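Local coordinates for protein serine--tRNA ligase (Pyrococcus horikoshii, PDB 2DQ0) that catalyses the ATP-dependent attachment of serine to tRNA(Ser) and probably to tRNA(Sec), working as a homodimer with a coiled-coil arm for tRNA, at residues A[15-20]-A[108-113]; A[37-42]-A[93-98]. One frame throughout, in Å; residues are numbered along the deposited sequence.

Interaction 1 (A[15-20]-A[108-113])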
loop_
_atom_site.group_PDB
_atom_site.type_symbol
_atom_site.label_atom_id
_atom_site.label_comp_id
_atom_site.label_asym_id
_atom_site.label_seq_id
_atom_site.Cartn_x
_atom_site.Cartn_y
_atom_site.Cartn_z
ATOM N N LYS A 15 -38.080 -8.226 -5.889
ATOM C CA LYS A 15 -37.902 -9.433 -6.690
ATOM C C LYS A 15 -37.659 -9.071 -8.152
ATOM O O LYS A 15 -36.785 -9.638 -8.809
ATOM C CB LYS A 15 -39.133 -10.329 -6.618
ATOM C CG LYS A 15 -39.384 -10.944 -5.263
ATOM C CD LYS A 15 -40.526 -11.937 -5.328
ATOM C CE LYS A 15 -40.761 -12.556 -3.971
ATOM N NZ LYS A 15 -41.601 -13.770 -4.060
ATOM N N ASN A 16 -38.443 -8.132 -8.667
ATOM C CA ASN A 16 -38.295 -7.739 -10.059
ATOM C C ASN A 16 -36.960 -7.052 -10.326
ATOM O O ASN A 16 -36.408 -7.167 -11.429
ATOM C CB ASN A 16 -39.448 -6.821 -10.501
ATOM C CG ASN A 16 -40.790 -7.551 -10.565
ATOM O OD1 ASN A 16 -40.848 -8.761 -10.797
ATOM N ND2 ASN A 16 -41.874 -6.805 -10.376
ATOM N N ASP A 17 -36.436 -6.344 -9.325
ATOM C CA ASP A 17 -35.169 -5.658 -9.521
ATOM C C ASP A 17 -34.076 -6.724 -9.580
ATOM O O ASP A 17 -33.165 -6.658 -10.414
ATOM C CB ASP A 17 -34.907 -4.666 -8.388
ATOM C CG ASP A 17 -34.121 -3.437 -8.857
ATOM O OD1 ASP A 17 -33.008 -3.206 -8.349
ATOM O OD2 ASP A 17 -34.620 -2.697 -9.732
ATOM N N LEU A 18 -34.194 -7.712 -8.697
ATOM C CA LEU A 18 -33.259 -8.824 -8.642
ATOM C C LEU A 18 -33.200 -9.477 -10.014
ATOM O O LEU A 18 -32.141 -9.928 -10.453
ATOM C CB LEU A 18 -33.740 -9.840 -7.621
ATOM C CG LEU A 18 -32.960 -9.982 -6.315
ATOM C CD1 LEU A 18 -32.443 -8.641 -5.832
ATOM C CD2 LEU A 18 -33.859 -10.641 -5.288
ATOM N N ILE A 19 -34.343 -9.525 -10.697
ATOM C CA ILE A 19 -34.387 -10.122 -12.021
ATOM C C ILE A 19 -33.784 -9.171 -13.053
ATOM O O ILE A 19 -33.117 -9.611 -13.989
ATOM C CB ILE A 19 -35.827 -10.529 -12.406
ATOM C CG1 ILE A 19 -36.261 -11.709 -11.530
ATOM C CG2 ILE A 19 -35.893 -10.962 -13.868
ATOM C CD1 ILE A 19 -37.720 -12.040 -11.630
ATOM N N LYS A 20 -33.999 -7.871 -12.888
ATOM C CA LYS A 20 -33.412 -6.921 -13.823
ATOM C C LYS A 20 -31.891 -6.971 -13.644
ATOM O O LYS A 20 -31.134 -6.595 -14.541
ATOM C CB LYS A 20 -33.878 -5.498 -13.528
ATOM C CG LYS A 20 -35.307 -5.170 -13.868
ATOM C CD LYS A 20 -35.595 -3.709 -13.489
ATOM C CE LYS A 20 -37.081 -3.383 -13.553
ATOM N NZ LYS A 20 -37.415 -2.131 -12.820
ATOM N N ASN A 108 -28.321 -3.193 -3.821
ATOM C CA ASN A 108 -29.130 -1.997 -3.719
ATOM C C ASN A 108 -30.177 -2.018 -4.823
ATOM O O ASN A 108 -29.940 -2.552 -5.904
ATOM C CB ASN A 108 -28.267 -0.743 -3.860
ATOM C CG ASN A 108 -28.906 0.472 -3.200
ATOM O OD1 ASN A 108 -28.311 1.549 -3.129
ATOM N ND2 ASN A 108 -30.130 0.296 -2.706
ATOM N N ILE A 109 -31.343 -1.456 -4.526
ATOM C CA ILE A 109 -32.416 -1.384 -5.489
ATOM C C ILE A 109 -31.987 -0.332 -6.496
ATOM O O ILE A 109 -31.531 0.750 -6.115
ATOM C CB ILE A 109 -33.729 -0.948 -4.825
ATOM C CG1 ILE A 109 -34.092 -1.925 -3.707
ATOM C CG2 ILE A 109 -34.855 -0.907 -5.862
ATOM C CD1 ILE A 109 -34.281 -3.338 -4.183
ATOM N N THR A 110 -32.125 -0.657 -7.780
ATOM C CA THR A 110 -31.742 0.257 -8.846
ATOM C C THR A 110 -32.747 1.385 -8.992
ATOM O O THR A 110 -33.934 1.231 -8.682
ATOM C CB THR A 110 -31.658 -0.452 -10.224
ATOM O OG1 THR A 110 -32.980 -0.769 -10.680
ATOM C CG2 THR A 110 -30.830 -1.735 -10.128
ATOM N N HIS A 111 -32.253 2.513 -9.481
ATOM C CA HIS A 111 -33.071 3.678 -9.726
ATOM C C HIS A 111 -33.857 3.465 -11.025
ATOM O O HIS A 111 -33.437 2.717 -11.925
ATOM C CB HIS A 111 -32.192 4.916 -9.845
ATOM C CG HIS A 111 -32.964 6.191 -9.985
ATOM N ND1 HIS A 111 -33.571 6.567 -11.165
ATOM C CD2 HIS A 111 -33.240 7.170 -9.090
ATOM C CE1 HIS A 111 -34.181 7.725 -10.990
ATOM N NE2 HIS A 111 -33.995 8.112 -9.740
ATOM N N PRO A 112 -35.031 4.104 -11.130
ATOM C CA PRO A 112 -35.848 3.958 -12.335
ATOM C C PRO A 112 -35.121 4.368 -13.613
ATOM O O PRO A 112 -35.412 3.842 -14.684
ATOM C CB PRO A 112 -37.038 4.847 -12.031
ATOM C CG PRO A 112 -37.201 4.641 -10.556
ATOM C CD PRO A 112 -35.789 4.796 -10.075
ATOM N N SER A 113 -34.162 5.284 -13.493
ATOM C CA SER A 113 -33.430 5.764 -14.656
ATOM C C SER A 113 -32.375 4.818 -15.215
ATOM O O SER A 113 -31.870 5.043 -16.322
ATOM C CB SER A 113 -32.785 7.133 -14.363
ATOM O OG SER A 113 -31.849 7.071 -13.305
#

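Interaction 2 (A[37-42]-A[93-98])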
loop_
_atom_site.group_PDB
_atom_site.type_symbol
_atom_site.label_atom_id
_atom_site.label_comp_id
_atom_site.label_asym_id
_atom_site.label_seq_id
_atom_site.Cartn_x
_atom_site.Cartn_y
_atom_site.Cartn_z
ATOM N N ASP A 37 -39.185 -12.942 9.105
ATOM C CA ASP A 37 -39.605 -11.708 9.752
ATOM C C ASP A 37 -40.915 -11.972 10.467
ATOM O O ASP A 37 -41.123 -11.531 11.592
ATOM C CB ASP A 37 -39.796 -10.602 8.707
ATOM C CG ASP A 37 -39.999 -9.223 9.332
ATOM O OD1 ASP A 37 -39.113 -8.772 10.081
ATOM O OD2 ASP A 37 -41.036 -8.584 9.063
ATOM N N THR A 38 -41.800 -12.701 9.804
ATOM C CA THR A 38 -43.081 -13.017 10.388
ATOM C C THR A 38 -42.897 -13.852 11.643
ATOM O O THR A 38 -43.482 -13.557 12.684
ATOM C CB THR A 38 -43.974 -13.723 9.356
ATOM O OG1 THR A 38 -44.605 -12.718 8.555
ATOM C CG2 THR A 38 -45.046 -14.579 10.022
ATOM N N GLU A 39 -42.077 -14.885 11.557
ATOM C CA GLU A 39 -41.826 -15.719 12.718
ATOM C C GLU A 39 -41.245 -14.849 13.854
ATOM O O GLU A 39 -41.624 -14.976 15.034
ATOM C CB GLU A 39 -40.859 -16.832 12.323
ATOM C CG GLU A 39 -40.550 -17.824 13.422
ATOM C CD GLU A 39 -39.946 -19.100 12.878
ATOM O OE1 GLU A 39 -39.549 -19.960 13.699
ATOM O OE2 GLU A 39 -39.882 -19.242 11.629
ATOM N N TRP A 40 -40.340 -13.953 13.464
ATOM C CA TRP A 40 -39.669 -13.024 14.371
ATOM C C TRP A 40 -40.684 -12.215 15.175
ATOM O O TRP A 40 -40.643 -12.208 16.405
ATOM C CB TRP A 40 -38.760 -12.082 13.555
ATOM C CG TRP A 40 -38.135 -10.930 14.322
ATOM C CD1 TRP A 40 -37.284 -11.022 15.373
ATOM C CD2 TRP A 40 -38.320 -9.524 14.078
ATOM N NE1 TRP A 40 -36.926 -9.768 15.807
ATOM C CE2 TRP A 40 -37.548 -8.831 15.028
ATOM C CE3 TRP A 40 -39.064 -8.787 13.150
ATOM C CZ2 TRP A 40 -37.496 -7.436 15.082
ATOM C CZ3 TRP A 40 -39.014 -7.395 13.204
ATOM C CH2 TRP A 40 -38.233 -6.737 14.167
ATOM N N ARG A 41 -41.602 -11.543 14.486
ATOM C CA ARG A 41 -42.598 -10.734 15.176
ATOM C C ARG A 41 -43.613 -11.562 15.964
ATOM O O ARG A 41 -44.169 -11.095 16.961
ATOM C CB ARG A 41 -43.309 -9.796 14.188
ATOM C CG ARG A 41 -43.549 -10.375 12.800
ATOM C CD ARG A 41 -44.055 -9.316 11.806
ATOM N NE ARG A 41 -43.211 -8.122 11.799
ATOM C CZ ARG A 41 -43.346 -7.100 12.645
ATOM N NH1 ARG A 41 -44.305 -7.122 13.567
ATOM N NH2 ARG A 41 -42.514 -6.059 12.582
ATOM N N THR A 42 -43.847 -12.797 15.539
ATOM C CA THR A 42 -44.796 -13.628 16.252
ATOM C C THR A 42 -44.217 -13.983 17.609
ATOM O O THR A 42 -44.896 -13.855 18.639
ATOM C CB THR A 42 -45.123 -14.926 15.469
ATOM O OG1 THR A 42 -45.910 -14.599 14.317
ATOM C CG2 THR A 42 -45.899 -15.913 16.345
ATOM N N GLU A 93 -33.183 -13.911 18.536
ATOM C CA GLU A 93 -31.873 -13.451 18.113
ATOM C C GLU A 93 -31.474 -14.206 16.855
ATOM O O GLU A 93 -31.194 -13.599 15.823
ATOM C CB GLU A 93 -30.821 -13.719 19.178
ATOM C CG GLU A 93 -30.696 -12.681 20.250
ATOM C CD GLU A 93 -29.517 -12.991 21.150
ATOM O OE1 GLU A 93 -28.390 -13.097 20.611
ATOM O OE2 GLU A 93 -29.715 -13.140 22.381
ATOM N N GLU A 94 -31.453 -15.534 16.953
ATOM C CA GLU A 94 -31.070 -16.380 15.830
ATOM C C GLU A 94 -31.845 -15.982 14.581
ATOM O O GLU A 94 -31.291 -15.963 13.483
ATOM C CB GLU A 94 -31.294 -17.865 16.151
ATOM C CG GLU A 94 -32.747 -18.235 16.436
ATOM C CD GLU A 94 -33.050 -19.727 16.257
ATOM O OE1 GLU A 94 -32.942 -20.223 15.109
ATOM O OE2 GLU A 94 -33.398 -20.398 17.262
ATOM N N LEU A 95 -33.117 -15.650 14.753
ATOM C CA LEU A 95 -33.952 -15.241 13.633
ATOM C C LEU A 95 -33.439 -13.942 12.996
ATOM O O LEU A 95 -33.345 -13.846 11.767
ATOM C CB LEU A 95 -35.393 -15.074 14.109
ATOM C CG LEU A 95 -36.460 -16.079 13.659
ATOM C CD1 LEU A 95 -35.894 -17.477 13.449
ATOM C CD2 LEU A 95 -37.547 -16.072 14.705
ATOM N N LYS A 96 -33.100 -12.948 13.819
ATOM C CA LYS A 96 -32.581 -11.683 13.300
ATOM C C LYS A 96 -31.274 -11.952 12.554
ATOM O O LYS A 96 -30.954 -11.311 11.555
ATOM C CB LYS A 96 -32.308 -10.695 14.437
ATOM C CG LYS A 96 -33.549 -10.132 15.107
ATOM C CD LYS A 96 -33.190 -9.237 16.298
ATOM C CE LYS A 96 -34.435 -8.672 16.986
ATOM N NZ LYS A 96 -34.108 -7.939 18.243
ATOM N N LYS A 97 -30.521 -12.917 13.054
ATOM C CA LYS A 97 -29.254 -13.267 12.459
ATOM C C LYS A 97 -29.453 -13.773 11.023
ATOM O O LYS A 97 -28.765 -13.334 10.102
ATOM C CB LYS A 97 -28.583 -14.329 13.342
ATOM C CG LYS A 97 -27.068 -14.465 13.204
ATOM C CD LYS A 97 -26.463 -14.945 14.521
ATOM C CE LYS A 97 -26.737 -13.935 15.649
ATOM N NZ LYS A 97 -26.284 -14.379 17.010
ATOM N N LYS A 98 -30.399 -14.691 10.835
ATOM C CA LYS A 98 -30.670 -15.253 9.512
ATOM C C LYS A 98 -31.241 -14.182 8.590
ATOM O O LYS A 98 -30.948 -14.157 7.392
ATOM C CB LYS A 98 -31.651 -16.428 9.616
ATOM C CG LYS A 98 -31.176 -17.577 10.509
ATOM C CD LYS A 98 -32.257 -18.652 10.669
ATOM C CE LYS A 98 -32.014 -19.565 11.883
ATOM N NZ LYS A 98 -33.262 -20.278 12.332
#

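Interaction 1 (A[15-20]-A[108-113])
At the base of the N-terminal tRNA-binding extension, D17 of helix 11-21 grips T110 in the loop that leads from the returning helix 72-103 toward strand 124-129. One carboxylate takes two donors from the same residue. The backbone N of T110 gives its hydrogen to D17 OD1 at 2.8 Å, and the N-H points almost straight at the oxygen (174°), though it arrives on the syn side somewhat out of the carboxylate plane. The hydroxyl T110 OG1 donates to D17 OD2 at 2.7 Å, using the syn lone pair on that oxygen. Threonine suits this place because its OG1 sits between the backbone N and the carbonyl carbon (chi1 72°), a torsion that brings hydroxyl and amide N to the same carboxylate. Aspartate matches it from the helix: its CB points at the loop, and the short stem presents two oxygens, one for the amide and one for the hydroxyl of T110.

I109 lies alongside, its CG2 beside the carboxylate at 3.9 Å from D17 OD1. Its apolar packing is with L13 and V14 of helix 11-21, a use for a branched hydrocarbon beside a helix. R21 joins from the next turn of that helix, hydrogen-bonding to N108 O and forming a long, weak ion pair with D17. Farther along the loop, the ring of H111 meets W317 edge-to-face.

The carboxylate of D17 is buried, and two donors from one residue fix its rotation by holding both oxygens. With R21 near, it probably stays ionised, so that the loop is held to the helix by a polar clasp as well as by the packing of I109.

Interaction 2 (A[37-42]-A[93-98])
The indole of W40 is met at two edges: K96 lies by the pyrrole edge, its CE near the ring plane, and the carbonyl D37 O from one turn earlier lies in plane at the benzo edge, 3.8 Å from W40 CE3. The chain of K96 is extended and crosses the indole obliquely, its CG 3.5 Å from W40 NE1 and 3.8 Å from W40 CD1. Lysine fits here because its methylenes can line an aromatic edge while the ammonium reaches on past it. W40 holds its CG anti to the backbone N (chi1 172°), which carries the ring end toward the other helix; the same side chain touches R8 of helix 4-9.

These helices, 28-65 and 72-103, form the antiparallel coiled coil of the long tRNA-binding arm; the two short segments run at 157° with their axes 9.5 Å apart. The apolar centre is L95, a buried leucine whose CD2 points between E39 CG and W40 N, 3.7 Å from each, and which also meets K43. Glutamate can border such a core with its methylenes: E39 crosses L95 at about a right angle and is extended beyond CG. Were W40 cut back to an alanine, the methylenes of K96 would probably lose the indole edge they lie along, leaving a gap between K96 and helix 28-65. Within helix 72-103, K98 NZ forms a salt bridge with E94 OE1, one turn earlier, at 2.8 Å.

Overall arrangement
From the N terminus the chain passes through helix 11-21, which supplies the first half of interaction 1, and then enters helix 28-65, the outgoing limb of the arm, where residues 37-42 lie. After the far turn, helix 72-103 runs back and its residues 93-98 close interaction 2. The chain then leaves the arm, and residues 108-113 close interaction 1. Interaction 2 is therefore nested inside the loop that interaction 1 closes. Their centres lie 25 Å apart and their nearest atoms about 13 Å, without touching. Interaction 2 joins the limbs of the coiled coil to each other, while interaction 1 ties the entering helix to the segment leading into the catalytic body.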